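Local structure of beta-lactamase-like protein (Koribacter versatilis, 6B9V) at residues Tyr46-Val51 / Leu148-Phe153; Ile53-Pro57 / Ala81-Leu87; Glu113-Lys117 / Glu137-Val141; Leu190-Leu196 / Lys221-His226; Val216-Glu220 / Leu245-Ile249. The protein hydrolyses diphosphate bonds as a metal-dependent diphosphatase of the PhnP family, cleaving reactive photoproducts of FAD. All blocks are in the same frame, centred on the assembly; numbering follows the deposited sequence.

Contact 1 of 5, residues Tyr46-Val51 / Leu148-Phe153; sequences YDGKLV and LFGAKF
The phenol of Y46 reaches across to the turn at L148-A151 and donates a hydrogen bond from OH to L148 O at 2.8 Å. The hydroxyl comes in above the carbonyl plane, 52° out of it, while the backbone N of A151 reaches the same oxygen from the opposite face, so two donors grip this one acceptor. Around the phenol lie A151 CB, 3.9 Å from Y46 CE1, and the rim of the F153 ring, whose CE1 is 3.7 Å from Y46 OH. F149 is held differently: the aliphatic chain of K49 lies over one face of its ring, a CH-pi contact in which K49 CD stands 4.2 Å from the centroid, while Y46 OH sits at the edge of that ring. Deeper in, V51 CG1 touches L148 CD1 at 3.9 Å and lies near F153 CZ.

Two torsions set this up. With chi1 of 58°, Y46 CG stands between its backbone N and carbonyl carbon, which sends the ring across toward the other turn; K49 bends at chi2 (-65°) and lays its methylenes on F149. A water donates to both D47 OD2 and F149 O, tying the turns together at the exposed end. Further out, F153 stacks on F170, L148 and V51 pack on V75 of strand 73-75, and L262 of strand 257-263 touches Y46 and A151. Each segment contains a type I' beta turn joining two antiparallel strands, so two beta hairpins meet here, one from each sheet of the alpha-beta/beta-alpha sandwich of the metallo-beta-lactamase fold.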
# COMPACT_ATOMS: atom_id res chain seq x y z
N TYR A 46 13.05 14.96 -15.95
CA TYR A 46 13.66 15.79 -16.99
C TYR A 46 13.42 17.25 -16.70
O TYR A 46 12.33 17.62 -16.28
CB TYR A 46 13.09 15.44 -18.37
CG TYR A 46 11.59 15.60 -18.48
CD1 TYR A 46 11.02 16.78 -18.92
CD2 TYR A 46 10.74 14.55 -18.13
CE1 TYR A 46 9.65 16.93 -19.02
CE2 TYR A 46 9.36 14.68 -18.22
CZ TYR A 46 8.83 15.88 -18.67
OH TYR A 46 7.46 16.02 -18.77
N ASP A 47 14.45 18.06 -16.91
CA ASP A 47 14.37 19.51 -16.77
C ASP A 47 13.82 19.92 -15.41
O ASP A 47 13.05 20.88 -15.31
CB ASP A 47 13.51 20.09 -17.90
CG ASP A 47 13.71 21.59 -18.10
OD1 ASP A 47 14.84 22.07 -17.88
OD2 ASP A 47 12.75 22.28 -18.48
N GLY A 48 14.19 19.18 -14.37
CA GLY A 48 13.76 19.51 -13.02
C GLY A 48 12.35 19.07 -12.68
O GLY A 48 11.82 19.39 -11.62
N LYS A 49 11.74 18.33 -13.60
CA LYS A 49 10.37 17.83 -13.46
C LYS A 49 10.37 16.32 -13.21
O LYS A 49 11.31 15.62 -13.59
CB LYS A 49 9.53 18.15 -14.71
CG LYS A 49 9.46 19.60 -15.12
CD LYS A 49 8.74 20.45 -14.08
CE LYS A 49 8.63 21.90 -14.54
NZ LYS A 49 9.96 22.46 -14.87
N LEU A 50 9.29 15.85 -12.58
CA LEU A 50 9.10 14.43 -12.30
C LEU A 50 7.68 14.01 -12.71
O LEU A 50 6.69 14.54 -12.21
CB LEU A 50 9.34 14.13 -10.82
CG LEU A 50 9.45 12.69 -10.30
CD1 LEU A 50 10.07 12.68 -8.91
CD2 LEU A 50 8.09 11.99 -10.26
N VAL A 51 7.60 13.03 -13.62
CA VAL A 51 6.33 12.52 -14.10
C VAL A 51 6.19 11.07 -13.68
O VAL A 51 7.07 10.26 -13.93
CB VAL A 51 6.20 12.66 -15.62
CG1 VAL A 51 4.92 12.00 -16.12
CG2 VAL A 51 6.23 14.15 -16.02
N LEU A 148 3.40 17.71 -21.47
CA LEU A 148 3.87 17.84 -20.10
C LEU A 148 5.20 18.57 -20.02
O LEU A 148 6.26 18.00 -20.32
CB LEU A 148 3.99 16.46 -19.45
CG LEU A 148 2.69 15.68 -19.25
CD1 LEU A 148 2.95 14.33 -18.57
CD2 LEU A 148 1.69 16.50 -18.46
N PHE A 149 5.14 19.83 -19.62
CA PHE A 149 6.33 20.64 -19.38
C PHE A 149 7.31 20.62 -20.55
O PHE A 149 8.51 20.51 -20.36
CB PHE A 149 7.01 20.17 -18.10
CG PHE A 149 6.04 19.90 -17.00
CD1 PHE A 149 5.44 20.94 -16.31
CD2 PHE A 149 5.69 18.60 -16.66
CE1 PHE A 149 4.53 20.70 -15.30
CE2 PHE A 149 4.78 18.35 -15.66
CZ PHE A 149 4.20 19.41 -14.98
N GLY A 150 6.78 20.73 -21.77
CA GLY A 150 7.61 20.76 -22.96
C GLY A 150 7.74 19.42 -23.66
O GLY A 150 8.12 19.36 -24.82
N ALA A 151 7.45 18.33 -22.96
CA ALA A 151 7.61 17.01 -23.56
C ALA A 151 6.27 16.46 -24.02
O ALA A 151 5.23 16.82 -23.49
CB ALA A 151 8.26 16.06 -22.58
N LYS A 152 6.28 15.59 -25.03
CA LYS A 152 5.04 14.94 -25.44
C LYS A 152 5.00 13.48 -25.00
O LYS A 152 5.91 12.71 -25.30
CB LYS A 152 4.85 15.06 -26.96
CG LYS A 152 4.62 16.48 -27.42
CD LYS A 152 3.91 16.55 -28.77
CE LYS A 152 4.73 15.86 -29.85
NZ LYS A 152 6.02 16.57 -30.10
N PHE A 153 3.95 13.13 -24.27
CA PHE A 153 3.67 11.75 -23.90
C PHE A 153 2.55 11.22 -24.79
O PHE A 153 1.41 11.65 -24.68
CB PHE A 153 3.28 11.65 -22.42
CG PHE A 153 4.45 11.69 -21.48
CD1 PHE A 153 5.18 12.85 -21.32
CD2 PHE A 153 4.79 10.57 -20.73
CE1 PHE A 153 6.26 12.89 -20.43
CE2 PHE A 153 5.87 10.61 -19.86
CZ PHE A 153 6.60 11.77 -19.71
O HOH W 1 10.24 21.76 -18.38

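Contact 2 of 5, residues Ile53-Pro57 / Ala81-Leu87; sequences IDTTP and ADHILGL. With MN (manganese (II) ion), chain C.
D54 and H83 make the polar side-chain contact. H83 ND1 donates to D54 OD2 at 2.8 Å with an N-H...O angle of 157°; the oxygen lies near the plane of the imidazole ring, but the nitrogen approaches from above the carboxylate, whose plane is turned 82° from the ring. T77 OG1 also bonds to D54 OD2, so this oxygen has two partners.

Metal coordination occupies the other ring nitrogen. H83 NE2 and D82 OD2 each lie 2.2 Å from a manganese ion, and D178 and H231 complete its protein ligands. With chi1 of 50°, D82 CG stands between its backbone N and carbonyl carbon, the rotamer from which OD2 binds the metal.

Backbone bonds join the segments next to this site: T55 N donates to H83 O at 2.9 Å, and G86 N to T55 O at the same length. The hydroxyl of T55 is bonded to Y76 OH.

Packing closes the rest. P57 CB lies 4.1 Å from L85 CB, its CD rests against the carbonyls of A81 and D82, and G86 CA comes 3.0 Å from T56 O in a CA-H...O contact that a bare glycine permits.

With ND1 as the donor to D54, NE2 is left to coordinate the manganese. D54 is thus a second-shell residue that fixes the rotation of a first-shell ligand, and a hydrogen bond of this kind would probably polarise the imidazole towards the metal.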
# COMPACT_ATOMS: atom_id res chain seq x y z
N ILE A 53 4.21 7.41 -13.60
CA ILE A 53 3.26 6.58 -14.33
C ILE A 53 2.74 5.54 -13.36
O ILE A 53 3.48 4.63 -12.95
CB ILE A 53 3.89 5.90 -15.58
CG1 ILE A 53 4.43 6.95 -16.55
CG2 ILE A 53 2.85 5.03 -16.29
CD1 ILE A 53 5.01 6.37 -17.83
N ASP A 54 1.46 5.73 -13.00
CA ASP A 54 0.67 4.87 -12.09
C ASP A 54 1.03 5.07 -10.61
O ASP A 54 2.16 5.40 -10.27
CB ASP A 54 0.80 3.38 -12.48
CG ASP A 54 0.05 3.05 -13.77
OD1 ASP A 54 -0.83 3.84 -14.17
OD2 ASP A 54 0.32 1.99 -14.38
N THR A 55 0.04 4.90 -9.74
CA THR A 55 0.27 5.03 -8.30
C THR A 55 -0.09 3.72 -7.63
O THR A 55 -1.24 3.51 -7.26
CB THR A 55 -0.56 6.17 -7.68
OG1 THR A 55 -1.94 5.99 -7.99
CG2 THR A 55 -0.08 7.54 -8.20
N THR A 56 0.90 2.84 -7.48
CA THR A 56 0.67 1.50 -6.97
C THR A 56 0.42 1.52 -5.47
O THR A 56 0.73 2.50 -4.81
CB THR A 56 1.86 0.54 -7.26
OG1 THR A 56 2.89 0.72 -6.26
CG2 THR A 56 2.43 0.76 -8.67
N PRO A 57 -0.16 0.45 -4.93
CA PRO A 57 -0.29 0.36 -3.47
C PRO A 57 1.05 0.47 -2.75
O PRO A 57 1.04 0.71 -1.54
CB PRO A 57 -0.91 -1.03 -3.26
CG PRO A 57 -0.71 -1.77 -4.62
CD PRO A 57 -0.82 -0.67 -5.62
N ALA A 81 -6.42 -2.21 -9.52
CA ALA A 81 -5.99 -1.87 -8.16
C ALA A 81 -4.48 -1.73 -7.99
O ALA A 81 -4.01 -0.82 -7.27
CB ALA A 81 -6.53 -2.91 -7.19
N ASP A 82 -3.71 -2.61 -8.64
CA ASP A 82 -2.26 -2.56 -8.51
C ASP A 82 -1.64 -1.33 -9.18
O ASP A 82 -0.43 -1.09 -9.03
CB ASP A 82 -1.60 -3.86 -9.04
CG ASP A 82 -2.07 -4.26 -10.45
OD1 ASP A 82 -3.27 -4.22 -10.75
OD2 ASP A 82 -1.19 -4.68 -11.24
N HIS A 83 -2.47 -0.52 -9.85
CA HIS A 83 -2.00 0.68 -10.54
C HIS A 83 -2.58 1.98 -9.96
O HIS A 83 -2.15 3.07 -10.33
CB HIS A 83 -2.34 0.58 -12.04
CG HIS A 83 -1.73 -0.61 -12.70
ND1 HIS A 83 -0.56 -0.54 -13.42
CD2 HIS A 83 -2.07 -1.93 -12.67
CE1 HIS A 83 -0.22 -1.75 -13.83
NE2 HIS A 83 -1.13 -2.61 -13.40
N ILE A 84 -3.55 1.86 -9.05
CA ILE A 84 -4.22 3.07 -8.52
C ILE A 84 -4.26 3.18 -6.99
O ILE A 84 -4.38 4.30 -6.48
CB ILE A 84 -5.69 3.21 -9.03
CG1 ILE A 84 -6.61 2.14 -8.42
CG2 ILE A 84 -5.75 3.22 -10.56
CD1 ILE A 84 -8.10 2.44 -8.56
N LEU A 85 -4.15 2.07 -6.25
CA LEU A 85 -4.45 2.19 -4.80
C LEU A 85 -3.52 3.13 -4.01
O LEU A 85 -3.89 3.59 -2.91
CB LEU A 85 -4.45 0.81 -4.13
CG LEU A 85 -5.73 0.01 -4.36
CD1 LEU A 85 -5.70 -1.34 -3.66
CD2 LEU A 85 -6.99 0.80 -3.97
N GLY A 86 -2.35 3.46 -4.56
CA GLY A 86 -1.41 4.36 -3.88
C GLY A 86 -1.73 5.86 -3.93
O GLY A 86 -1.00 6.72 -3.36
N LEU A 87 -2.82 6.18 -4.61
CA LEU A 87 -3.17 7.60 -4.78
C LEU A 87 -3.41 8.22 -3.39
O LEU A 87 -3.09 9.39 -3.16
CB LEU A 87 -4.39 7.77 -5.68
CG LEU A 87 -4.82 9.23 -5.89
CD1 LEU A 87 -3.70 10.03 -6.55
CD2 LEU A 87 -6.11 9.32 -6.72
MN MN C . -1.25 -4.78 -13.45

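Contact 3 of 5, residues Glu113-Lys117 / Glu137-Val141; sequences ERVLK and EMHRV
Helix segment 113-117 runs nearly antiparallel to strand segment 137-140, their axes 164° apart and 10.6 Å from each other at closest approach, with E113 and M138 the nearest pair of CA atoms. Side chains bridge this gap in two layers. In the outer layer R140, bent at chi2 (76°) and chi3, curls its guanidinium back toward the helix and grips E113 side-on. Both donors go to one oxygen: R140 NE is 2.8 Å from E113 OE1 and NH2 is 3.0 Å from it, from the same face of the carboxylate. OE1 lies close to the guanidinium plane, while the two flat groups are tilted 49° to each other. The other oxygen, E113 OE2, takes a salt bridge from K117 NZ one helical turn on, at 3.1 Å, so the carboxylate links the two cations in a three-residue network.

Beneath it lies M138. Its folded chain brings CE to 3.7 Å from E113 CG, sets SD 4.2 Å from L116 CD1, and puts CG 4.0 Å from K117 CE, so the M138 chain spans the gap between helix and strand, in contact with three helix residues. L116 also packs on I84 and Y76, leading inward, and M138 touches A108 of strand 104-108.

The pairing is plain helix-on-sheet packing: helix 110-119 lies against the sheet at its outermost strand 136-140, as the outer helical layer covers a sheet in the alpha-beta/beta-alpha sandwich of metallo-beta-lactamase-like hydrolases.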
# COMPACT_ATOMS: atom_id res chain seq x y z
N GLU A 113 -10.47 7.28 -15.20
CA GLU A 113 -11.05 8.39 -14.46
C GLU A 113 -12.27 7.93 -13.67
O GLU A 113 -12.40 8.24 -12.50
CB GLU A 113 -11.42 9.52 -15.41
CG GLU A 113 -12.18 10.65 -14.74
CD GLU A 113 -12.73 11.65 -15.74
OE1 GLU A 113 -12.13 11.80 -16.82
OE2 GLU A 113 -13.78 12.26 -15.44
N ARG A 114 -13.17 7.18 -14.33
CA ARG A 114 -14.39 6.66 -13.70
C ARG A 114 -14.07 5.84 -12.44
O ARG A 114 -14.69 6.03 -11.35
CB ARG A 114 -15.18 5.81 -14.71
CG ARG A 114 -16.68 5.67 -14.44
CD ARG A 114 -17.29 4.52 -15.27
NE ARG A 114 -16.84 4.51 -16.67
CZ ARG A 114 -17.04 3.52 -17.52
NH1 ARG A 114 -17.68 2.42 -17.14
NH2 ARG A 114 -16.59 3.61 -18.77
N VAL A 115 -13.11 4.93 -12.58
CA VAL A 115 -12.71 4.12 -11.43
C VAL A 115 -12.06 4.96 -10.31
O VAL A 115 -12.38 4.78 -9.13
CB VAL A 115 -11.73 2.99 -11.86
CG1 VAL A 115 -11.22 2.23 -10.64
CG2 VAL A 115 -12.40 2.05 -12.86
N LEU A 116 -11.16 5.86 -10.67
CA LEU A 116 -10.51 6.73 -9.68
C LEU A 116 -11.51 7.58 -8.88
O LEU A 116 -11.42 7.68 -7.65
CB LEU A 116 -9.48 7.65 -10.33
CG LEU A 116 -8.17 7.03 -10.82
CD1 LEU A 116 -7.37 8.05 -11.62
CD2 LEU A 116 -7.33 6.49 -9.66
N LYS A 117 -12.44 8.22 -9.58
CA LYS A 117 -13.41 9.08 -8.90
C LYS A 117 -14.34 8.25 -8.03
O LYS A 117 -14.79 8.72 -6.98
CB LYS A 117 -14.22 9.89 -9.91
CG LYS A 117 -13.39 10.96 -10.61
CD LYS A 117 -14.26 11.83 -11.50
CE LYS A 117 -13.51 13.07 -11.96
NZ LYS A 117 -14.33 13.91 -12.87
N GLU A 137 -6.13 17.35 -9.48
CA GLU A 137 -7.12 17.68 -10.50
C GLU A 137 -7.04 16.70 -11.67
O GLU A 137 -5.95 16.36 -12.11
CB GLU A 137 -6.93 19.11 -11.01
CG GLU A 137 -5.54 19.38 -11.58
CD GLU A 137 -5.38 20.78 -12.12
OE1 GLU A 137 -6.27 21.62 -11.86
OE2 GLU A 137 -4.37 21.04 -12.81
N MET A 138 -8.20 16.26 -12.16
CA MET A 138 -8.26 15.30 -13.27
C MET A 138 -8.22 15.92 -14.66
O MET A 138 -8.92 16.89 -14.95
CB MET A 138 -9.53 14.44 -13.16
CG MET A 138 -9.49 13.33 -12.13
SD MET A 138 -8.51 11.91 -12.66
CE MET A 138 -8.76 11.94 -14.43
N HIS A 139 -7.43 15.31 -15.54
CA HIS A 139 -7.33 15.68 -16.94
C HIS A 139 -7.57 14.43 -17.82
O HIS A 139 -6.97 13.36 -17.59
CB HIS A 139 -5.97 16.29 -17.26
CG HIS A 139 -5.66 17.54 -16.49
ND1 HIS A 139 -5.80 18.80 -17.03
CD2 HIS A 139 -5.20 17.72 -15.23
CE1 HIS A 139 -5.44 19.71 -16.13
NE2 HIS A 139 -5.08 19.08 -15.03
N ARG A 140 -8.42 14.58 -18.82
CA ARG A 140 -8.80 13.46 -19.68
C ARG A 140 -7.78 13.17 -20.78
O ARG A 140 -7.37 14.06 -21.52
CB ARG A 140 -10.17 13.72 -20.31
CG ARG A 140 -10.61 12.67 -21.32
CD ARG A 140 -11.08 11.39 -20.63
NE ARG A 140 -12.11 11.66 -19.63
CZ ARG A 140 -13.41 11.68 -19.88
NH1 ARG A 140 -13.86 11.45 -21.11
NH2 ARG A 140 -14.27 11.93 -18.91
N VAL A 141 -7.39 11.91 -20.88
CA VAL A 141 -6.50 11.45 -21.94
C VAL A 141 -7.29 10.73 -23.03
O VAL A 141 -8.02 9.78 -22.76
CB VAL A 141 -5.43 10.48 -21.41
CG1 VAL A 141 -4.49 10.05 -22.54
CG2 VAL A 141 -4.63 11.10 -20.26

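Contact 4 of 5, residues Leu190-Leu196 / Lys221-His226; sequences LRGLDIL and KLKAKH
L222, at the end of its helix, packs its branched tip against both L190 and L196. Its CD1 meets L196 CD2 at 3.7 Å, the two side chains crossing at about a right angle, and L190 CB lies 3.9 Å from L222 CD1. L196 reaches L222 because its CG stands opposite the backbone N (chi1 173°); its CB meanwhile rests 3.6 Å from A224 CB, whose methyl also faces L193 CB. A174 of strand 173-176 touches L190, L193 and L196, and M187 touches L222, extending this apolar cluster.

D194 and K225 lie alongside each other, pointing the same way. The methylenes of K225 run along the D194 carboxylate, CD being 3.3 Å from D194 OD1; the ammonium NZ stays 4.7 Å from that oxygen, while D194 OD2 bonds to S172 OG. R191 extends its chain past the helix end and gives K221 O a weak bond from NH1, its NH2 being engaged by E188.

The backbones join in parallel. K225 N donates to L193 O, H226 N to D194 O and L196 N to H226 O, each at 3.0 Å, starting the pairing of strands 195-199 and 226-230 in a beta-alpha-beta unit whose helix is 212-222.

Where the chains diverge, water takes over. One water donates to L190 O and L222 O and accepts from L193 N; a second accepts from G192 N and donates to L222 O. The carbonyl of L222 at the helix end is therefore satisfied by solvent bridges to the 190-196 backbone, beside the packed leucine and alanine side chains.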
# COMPACT_ATOMS: atom_id res chain seq x y z
N LEU A 190 5.95 2.27 -32.25
CA LEU A 190 6.92 1.85 -31.25
C LEU A 190 8.28 1.50 -31.84
O LEU A 190 9.07 0.81 -31.20
CB LEU A 190 6.37 0.65 -30.48
CG LEU A 190 5.18 0.95 -29.57
CD1 LEU A 190 4.64 -0.36 -28.98
CD2 LEU A 190 5.58 1.91 -28.46
N ARG A 191 8.57 1.97 -33.05
CA ARG A 191 9.83 1.63 -33.69
C ARG A 191 10.91 2.67 -33.41
O ARG A 191 10.62 3.84 -33.14
CB ARG A 191 9.64 1.49 -35.21
CG ARG A 191 8.68 0.39 -35.58
CD ARG A 191 8.79 0.02 -37.05
NE ARG A 191 7.76 -0.95 -37.44
CZ ARG A 191 7.84 -2.26 -37.22
NH1 ARG A 191 8.89 -2.77 -36.59
NH2 ARG A 191 6.85 -3.05 -37.61
N GLY A 192 12.16 2.23 -33.47
CA GLY A 192 13.29 3.13 -33.31
C GLY A 192 13.46 3.68 -31.91
O GLY A 192 13.95 4.79 -31.74
N LEU A 193 13.07 2.91 -30.90
CA LEU A 193 13.27 3.29 -29.49
C LEU A 193 14.68 2.96 -28.98
O LEU A 193 15.29 2.00 -29.45
CB LEU A 193 12.24 2.58 -28.60
CG LEU A 193 10.78 2.95 -28.86
CD1 LEU A 193 9.85 1.94 -28.21
CD2 LEU A 193 10.52 4.38 -28.35
N ASP A 194 15.17 3.75 -28.03
CA ASP A 194 16.37 3.40 -27.26
C ASP A 194 16.00 2.45 -26.13
O ASP A 194 16.74 1.52 -25.81
CB ASP A 194 17.03 4.65 -26.66
CG ASP A 194 17.77 5.47 -27.69
OD1 ASP A 194 18.21 4.90 -28.71
OD2 ASP A 194 17.92 6.69 -27.46
N ILE A 195 14.83 2.71 -25.53
CA ILE A 195 14.35 1.98 -24.36
C ILE A 195 12.89 1.58 -24.55
O ILE A 195 12.04 2.43 -24.85
CB ILE A 195 14.47 2.82 -23.08
CG1 ILE A 195 15.93 3.13 -22.76
CG2 ILE A 195 13.83 2.10 -21.89
CD1 ILE A 195 16.08 4.02 -21.56
N LEU A 196 12.60 0.30 -24.35
CA LEU A 196 11.22 -0.18 -24.41
C LEU A 196 10.88 -1.08 -23.21
O LEU A 196 11.62 -2.02 -22.92
CB LEU A 196 10.98 -0.94 -25.71
CG LEU A 196 9.63 -1.66 -25.86
CD1 LEU A 196 8.48 -0.67 -25.87
CD2 LEU A 196 9.64 -2.50 -27.14
N LYS A 221 10.49 -7.92 -33.01
CA LYS A 221 9.87 -7.17 -34.09
C LYS A 221 10.12 -5.67 -33.96
O LYS A 221 10.30 -4.98 -34.97
CB LYS A 221 8.36 -7.44 -34.15
CG LYS A 221 7.99 -8.80 -34.73
CD LYS A 221 6.49 -9.04 -34.58
CE LYS A 221 6.04 -10.33 -35.26
NZ LYS A 221 6.75 -11.52 -34.71
N LEU A 222 10.10 -5.15 -32.74
CA LEU A 222 10.22 -3.70 -32.56
C LEU A 222 11.67 -3.20 -32.50
O LEU A 222 11.93 -2.02 -32.74
CB LEU A 222 9.46 -3.27 -31.31
CG LEU A 222 7.94 -3.46 -31.35
CD1 LEU A 222 7.33 -3.10 -30.01
CD2 LEU A 222 7.33 -2.62 -32.47
N LYS A 223 12.60 -4.09 -32.16
CA LYS A 223 14.03 -3.79 -32.25
C LYS A 223 14.48 -2.53 -31.51
O LYS A 223 15.26 -1.75 -32.04
CB LYS A 223 14.45 -3.69 -33.72
CG LYS A 223 14.21 -4.95 -34.50
CD LYS A 223 14.62 -4.79 -35.97
CE LYS A 223 14.84 -6.15 -36.61
NZ LYS A 223 13.67 -7.04 -36.39
N ALA A 224 13.98 -2.32 -30.29
CA ALA A 224 14.49 -1.25 -29.45
C ALA A 224 15.94 -1.56 -29.12
O ALA A 224 16.33 -2.73 -29.16
CB ALA A 224 13.67 -1.11 -28.15
N LYS A 225 16.73 -0.53 -28.82
CA LYS A 225 18.14 -0.75 -28.46
C LYS A 225 18.22 -1.67 -27.23
O LYS A 225 18.97 -2.64 -27.22
CB LYS A 225 18.84 0.58 -28.16
CG LYS A 225 19.44 1.27 -29.35
CD LYS A 225 20.37 2.39 -28.89
CE LYS A 225 21.32 1.89 -27.80
NZ LYS A 225 22.19 2.97 -27.26
N HIS A 226 17.44 -1.34 -26.21
CA HIS A 226 17.32 -2.18 -25.02
C HIS A 226 15.85 -2.36 -24.66
O HIS A 226 15.09 -1.39 -24.56
CB HIS A 226 18.07 -1.57 -23.84
CG HIS A 226 19.55 -1.52 -24.04
ND1 HIS A 226 20.21 -0.38 -24.46
CD2 HIS A 226 20.50 -2.48 -23.94
CE1 HIS A 226 21.50 -0.64 -24.59
NE2 HIS A 226 21.70 -1.91 -24.27
O HOH W 2 11.80 0.31 -30.95
O HOH W 3 13.26 -0.22 -34.34
O HOH W 4 16.18 1.39 -31.84

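Contact 5 of 5, residues Val216-Glu220 / Leu245-Ile249; sequences VSIAE and LPAGI
This is an apolar packing contact between helix 212-222 and the loop that leads from helix 238-244 into strand 249-251, at the edge of a sheet. V216, A219 and E220, on one side of the helix, face L245, P246 and I249. The end of I249 is buried against the helix: its CD1 lies 3.7 Å from A219 CB and 4.2 Å from E220 CG, with V216 CG1 slightly farther off. I249 gets there by an extended chi2 of 177°, which carries the delta methyl out to the small alanine.

V216 divides its two methyls between partners. CG2 meets L245 CD2 at 3.8 Å, the side chains crossing obliquely, whereas CG1 turns to P246 CG at 4.3 Å. E220, with its chain extended beyond CG, crosses the proline ring at about a right angle and brings OE1 to 3.7 Å from P246 CG.

A type II turn from P246 to I249, closed by I249 N donating to P246 O at 3.1 Å, presents the proline and the isoleucine to the same helix. F229 of strand 226-230 touches both V216 and I249 from the sheet.

Cohesion between the segments rests on van der Waals contact and burial of methyl groups, with the carboxylate of E220 meeting only carbon across the interface.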
# COMPACT_ATOMS: atom_id res chain seq x y z
N VAL A 216 9.25 -11.63 -25.97
CA VAL A 216 10.49 -11.72 -26.75
C VAL A 216 10.21 -11.57 -28.27
O VAL A 216 10.94 -10.86 -28.97
CB VAL A 216 11.24 -13.04 -26.48
CG1 VAL A 216 12.30 -13.28 -27.54
CG2 VAL A 216 11.87 -13.01 -25.07
N SER A 217 9.16 -12.23 -28.77
CA SER A 217 8.80 -12.07 -30.19
C SER A 217 8.47 -10.62 -30.58
O SER A 217 8.91 -10.11 -31.64
CB SER A 217 7.62 -12.96 -30.55
OG SER A 217 8.04 -14.30 -30.63
N ILE A 218 7.66 -9.98 -29.73
CA ILE A 218 7.34 -8.57 -29.92
C ILE A 218 8.62 -7.73 -29.89
O ILE A 218 8.83 -6.86 -30.75
CB ILE A 218 6.34 -8.09 -28.83
CG1 ILE A 218 4.98 -8.76 -29.05
CG2 ILE A 218 6.23 -6.56 -28.81
CD1 ILE A 218 4.01 -8.63 -27.86
N ALA A 219 9.48 -8.00 -28.91
CA ALA A 219 10.74 -7.26 -28.77
C ALA A 219 11.60 -7.38 -30.03
O ALA A 219 12.24 -6.41 -30.46
CB ALA A 219 11.52 -7.77 -27.54
N GLU A 220 11.61 -8.56 -30.62
CA GLU A 220 12.43 -8.78 -31.80
C GLU A 220 11.80 -8.17 -33.06
O GLU A 220 12.49 -7.92 -34.05
CB GLU A 220 12.70 -10.28 -31.97
CG GLU A 220 13.68 -10.78 -30.90
CD GLU A 220 13.98 -12.27 -30.99
OE1 GLU A 220 14.99 -12.70 -30.39
OE2 GLU A 220 13.20 -13.00 -31.64
N LEU A 245 18.08 -14.93 -21.91
CA LEU A 245 17.43 -14.06 -22.90
C LEU A 245 18.39 -13.55 -23.98
O LEU A 245 19.60 -13.52 -23.76
CB LEU A 245 16.77 -12.86 -22.19
CG LEU A 245 15.54 -13.16 -21.35
CD1 LEU A 245 15.16 -11.90 -20.55
CD2 LEU A 245 14.35 -13.60 -22.22
N PRO A 246 17.86 -13.16 -25.15
CA PRO A 246 18.71 -12.62 -26.21
C PRO A 246 19.38 -11.31 -25.80
O PRO A 246 18.83 -10.59 -24.97
CB PRO A 246 17.73 -12.37 -27.36
CG PRO A 246 16.62 -13.31 -27.12
CD PRO A 246 16.48 -13.41 -25.62
N ALA A 247 20.53 -11.01 -26.40
CA ALA A 247 21.18 -9.72 -26.19
C ALA A 247 20.19 -8.59 -26.42
O ALA A 247 19.38 -8.64 -27.34
CB ALA A 247 22.40 -9.57 -27.10
N GLY A 248 20.22 -7.59 -25.56
CA GLY A 248 19.34 -6.45 -25.71
C GLY A 248 17.97 -6.60 -25.07
O GLY A 248 17.15 -5.69 -25.16
N ILE A 249 17.73 -7.75 -24.44
CA ILE A 249 16.45 -8.04 -23.81
C ILE A 249 16.68 -8.54 -22.39
O ILE A 249 17.43 -9.49 -22.19
CB ILE A 249 15.64 -9.10 -24.62
CG1 ILE A 249 15.44 -8.62 -26.07
CG2 ILE A 249 14.32 -9.39 -23.98
CD1 ILE A 249 14.72 -9.64 -26.97

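Contact 2 alone holds metal ligands, D82 and H83, and contact 3 packs directly on it: I84 CB lies 3.7 Å from L116 CD2, and L87 meets the same leucine. L116 thereby stands about 8 Å, side chain to side chain, from H83 and about 13 Å from a manganese ion. Both of these contacts also touch the second subunit. Contact 1 encloses contacts 2 and 3 along the chain, its centre about 20 Å from each of theirs. Contacts 4 and 5 share helix 212-222, with centres about 10 Å apart, and lie on the opposite side of the chain's centre from contact 2, centres about 26 and 28 Å away.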